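Local coordinates for protein phosphoserine aminotransferase SerC (Cytophaga hutchinsonii ATCC 33406, PDB 3FFR) that probably catalyses the PLP-dependent transamination between phosphoserine and 2-oxoglutarate in serine biosynthesis, as a phosphoserine aminotransferase of the class-V family, at residues 134-139 with 153-158. Numbering follows the deposited sequence.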
ATOM      1  N   ILE A 134       1.370  -3.214 -25.324  1.00 26.96           N
ATOM      2  CA  ILE A 134       1.579  -1.821 -25.742  1.00 26.19           C
ATOM      3  C   ILE A 134       1.251  -0.983 -24.509  1.00 26.26           C
ATOM      4  O   ILE A 134       0.142  -1.021 -23.998  1.00 27.00           O
ATOM      5  CB  ILE A 134       0.660  -1.412 -26.928  1.00 26.78           C
ATOM      6  CG1 ILE A 134       1.068  -2.154 -28.204  1.00 27.52           C
ATOM      7  CG2 ILE A 134       0.688   0.106 -27.181  1.00 24.39           C
ATOM      8  CD1 ILE A 134      -0.026  -2.190 -29.272  1.00 25.23           C
ATOM      9  N   CYS A 135       2.208  -0.171 -24.104  1.00 24.74           N
ATOM     10  CA  CYS A 135       2.069   0.695 -22.913  1.00 26.41           C
ATOM     11  C   CYS A 135       2.047   2.158 -23.328  1.00 26.57           C
ATOM     12  O   CYS A 135       3.031   2.713 -23.820  1.00 27.27           O
ATOM     13  CB  CYS A 135       3.199   0.468 -21.929  1.00 27.01           C
ATOM     14  SG  CYS A 135       3.281  -1.217 -21.268  1.00 28.93           S
ATOM     15  N   LEU A 136       0.878   2.745 -23.102  1.00 26.18           N
ATOM     16  CA  LEU A 136       0.592   4.107 -23.465  1.00 26.87           C
ATOM     17  C   LEU A 136       0.377   4.923 -22.219  1.00 25.78           C
ATOM     18  O   LEU A 136      -0.121   4.413 -21.229  1.00 27.32           O
ATOM     19  CB  LEU A 136      -0.687   4.155 -24.314  1.00 26.72           C
ATOM     20  CG  LEU A 136      -0.656   3.285 -25.585  1.00 26.17           C
ATOM     21  CD1 LEU A 136      -2.014   3.328 -26.338  1.00 27.94           C
ATOM     22  CD2 LEU A 136       0.533   3.665 -26.485  1.00 27.07           C
ATOM     23  N   THR A 137       0.742   6.192 -22.294  1.00 26.33           N
ATOM     24  CA  THR A 137       0.534   7.088 -21.145  1.00 26.48           C
ATOM     25  C   THR A 137      -0.417   8.184 -21.562  1.00 28.01           C
ATOM     26  O   THR A 137      -0.065   9.059 -22.383  1.00 27.89           O
ATOM     27  CB  THR A 137       1.856   7.628 -20.652  1.00 28.66           C
ATOM     28  OG1 THR A 137       2.653   6.535 -20.145  1.00 28.85           O
ATOM     29  CG2 THR A 137       1.650   8.664 -19.559  1.00 27.13           C
ATOM     30  N   HIS A 138      -1.629   8.142 -21.019  1.00 26.67           N
ATOM     31  CA  HIS A 138      -2.633   9.147 -21.422  1.00 25.25           C
ATOM     32  C   HIS A 138      -2.209  10.545 -21.013  1.00 26.39           C
ATOM     33  O   HIS A 138      -2.444  11.539 -21.721  1.00 27.83           O
ATOM     34  CB  HIS A 138      -4.041   8.854 -20.868  1.00 26.11           C
ATOM     35  CG  HIS A 138      -4.973   9.985 -21.104  1.00 25.82           C
ATOM     36  ND1 HIS A 138      -5.192  10.978 -20.155  1.00 27.62           N
ATOM     37  CD2 HIS A 138      -5.576  10.403 -22.237  1.00 27.91           C
ATOM     38  CE1 HIS A 138      -5.959  11.907 -20.689  1.00 30.47           C
ATOM     39  NE2 HIS A 138      -6.194  11.590 -21.958  1.00 27.43           N
ATOM     40  N   ASN A 139      -1.585  10.634 -19.848  1.00 25.81           N
ATOM     41  CA  ASN A 139      -1.165  11.928 -19.284  1.00 24.83           C
ATOM     42  C   ASN A 139       0.228  11.862 -18.668  1.00 28.02           C
ATOM     43  O   ASN A 139       0.417  11.259 -17.596  1.00 26.74           O
ATOM     44  CB  ASN A 139      -2.202  12.439 -18.278  1.00 27.55           C
ATOM     45  CG  ASN A 139      -2.145  13.959 -18.100  1.00 29.55           C
ATOM     46  OD1 ASN A 139      -2.404  14.725 -19.064  1.00 28.43           O
ATOM     47  ND2 ASN A 139      -1.796  14.410 -16.909  1.00 26.48           N
ATOM     48  N   ASN A 153      -6.796   5.167 -29.609  1.00 28.99           N
ATOM     49  CA  ASN A 153      -7.634   4.234 -30.353  1.00 28.28           C
ATOM     50  C   ASN A 153      -7.004   3.713 -31.630  1.00 29.32           C
ATOM     51  O   ASN A 153      -7.510   2.757 -32.223  1.00 29.85           O
ATOM     52  CB  ASN A 153      -9.005   4.855 -30.694  1.00 28.05           C
ATOM     53  CG  ASN A 153      -9.925   4.944 -29.493  1.00 28.17           C
ATOM     54  OD1 ASN A 153      -9.659   4.345 -28.448  1.00 30.58           O
ATOM     55  ND2 ASN A 153     -11.026   5.683 -29.645  1.00 31.99           N
ATOM     56  N   THR A 154      -5.919   4.343 -32.050  1.00 27.93           N
ATOM     57  CA  THR A 154      -5.258   3.947 -33.294  1.00 29.02           C
ATOM     58  C   THR A 154      -4.342   2.761 -33.112  1.00 29.91           C
ATOM     59  O   THR A 154      -3.903   2.149 -34.081  1.00 30.41           O
ATOM     60  CB  THR A 154      -4.402   5.065 -33.915  1.00 28.21           C
ATOM     61  OG1 THR A 154      -3.296   5.382 -33.063  1.00 30.90           O
ATOM     62  CG2 THR A 154      -5.241   6.298 -34.212  1.00 29.37           C
ATOM     63  N   PHE A 155      -4.070   2.411 -31.874  1.00 26.28           N
ATOM     64  CA  PHE A 155      -3.103   1.314 -31.599  1.00 27.27           C
ATOM     65  C   PHE A 155      -3.617  -0.102 -31.770  1.00 27.50           C
ATOM     66  O   PHE A 155      -2.863  -1.001 -32.137  1.00 26.76           O
ATOM     67  CB  PHE A 155      -2.440   1.494 -30.234  1.00 28.08           C
ATOM     68  CG  PHE A 155      -1.352   2.550 -30.244  1.00 29.45           C
ATOM     69  CD1 PHE A 155      -1.670   3.888 -30.103  1.00 29.81           C
ATOM     70  CD2 PHE A 155      -0.032   2.204 -30.468  1.00 26.90           C
ATOM     71  CE1 PHE A 155      -0.691   4.855 -30.143  1.00 30.96           C
ATOM     72  CE2 PHE A 155       0.953   3.178 -30.522  1.00 27.79           C
ATOM     73  CZ  PHE A 155       0.622   4.505 -30.365  1.00 29.55           C
ATOM     74  N   ARG A 156      -4.911  -0.288 -31.574  1.00 27.77           N
ATOM     75  CA  ARG A 156      -5.475  -1.632 -31.639  0.50 28.26           C
ATOM     76  C   ARG A 156      -5.165  -2.342 -32.927  1.00 27.29           C
ATOM     77  O   ARG A 156      -4.816  -3.515 -32.936  1.00 29.02           O
ATOM     78  CB  ARG A 156      -6.988  -1.689 -31.458  0.50 29.21           C
ATOM     79  CG  ARG A 156      -7.452  -3.069 -31.916  0.50 34.41           C
ATOM     80  CD  ARG A 156      -6.396  -4.076 -31.430  0.50 36.77           C
ATOM     81  NE  ARG A 156      -6.499  -4.152 -29.993  0.50 30.66           N
ATOM     82  CZ  ARG A 156      -5.545  -4.465 -29.113  0.50 25.00           C
ATOM     83  NH1 ARG A 156      -4.287  -4.730 -29.446  0.50 16.06           N
ATOM     84  NH2 ARG A 156      -5.886  -4.463 -27.854  0.50 31.93           N
ATOM     85  N   ASP A 157      -5.279  -1.630 -34.035  1.00 26.68           N
ATOM     86  CA  ASP A 157      -5.061  -2.279 -35.329  1.00 28.13           C
ATOM     87  C   ASP A 157      -3.610  -2.449 -35.720  1.00 27.52           C
ATOM     88  O   ASP A 157      -3.302  -3.184 -36.647  1.00 27.44           O
ATOM     89  CB  ASP A 157      -5.834  -1.562 -36.430  1.00 30.05           C
ATOM     90  CG  ASP A 157      -7.315  -1.885 -36.402  1.00 38.95           C
ATOM     91  OD1 ASP A 157      -7.758  -2.785 -35.620  1.00 41.55           O
ATOM     92  OD2 ASP A 157      -8.044  -1.250 -37.188  1.00 44.39           O
ATOM     93  N   LYS A 158      -2.727  -1.774 -35.004  1.00 26.22           N
ATOM     94  CA  LYS A 158      -1.281  -1.870 -35.274  1.00 26.16           C
ATOM     95  C   LYS A 158      -0.682  -3.204 -34.820  1.00 26.88           C
ATOM     96  O   LYS A 158       0.340  -3.658 -35.326  1.00 27.63           O
ATOM     97  CB  LYS A 158      -0.530  -0.715 -34.618  1.00 25.96           C
ATOM     98  CG  LYS A 158      -0.939   0.644 -35.117  1.00 31.91           C
ATOM     99  CD  LYS A 158      -0.073   1.714 -34.447  1.00 33.60           C
ATOM    100  CE  LYS A 158      -0.539   3.130 -34.759  1.00 34.54           C
ATOM    101  NZ  LYS A 158      -0.456   3.461 -36.202  1.00 32.78           N
TER
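Phe155 drops its benzyl group onto Ile134 and Leu136, two residues whose side chains leave the same face of strand 133-137. The CA–CB bond of Phe155 is directed toward the strand; from CB the chain runs to CG, anti to the carbonyl carbon (chi1 -77°), a setting that carries the ring down to the sheet. Phe155 CG lies 4.0 Å from Leu136 CD1, and Phe155 CD1 is nearer to the same Leu136 methyl, at 3.8 Å. On the other ortho side, Phe155 CD2 meets Ile134 CG2 at 4.0 Å, an oblique approach. Farther out, CE1, CE2 and CZ rest against Leu136 CD2, which sits 3.9 Å from the Phe155 ring centroid and only 9° off the normal, a CH-pi contact over one face. The strand belongs to the mixed seven-stranded sheet of the large PLP-binding domain in fold-type I aminotransferases; the loop packs on it within the beta-alpha-beta connection through helix 149-152 to the adjacent parallel strand 163-167. Leucine suits its place because its forked end offers separate methyls to the ring's inner and outer carbons; beta-branched Ile134 fits an extended strand, and its CG2, anti to the backbone N, is the branch reaching Phe155. Ile164 and Cys89, from the strands flanking 133-137, also touch Phe155.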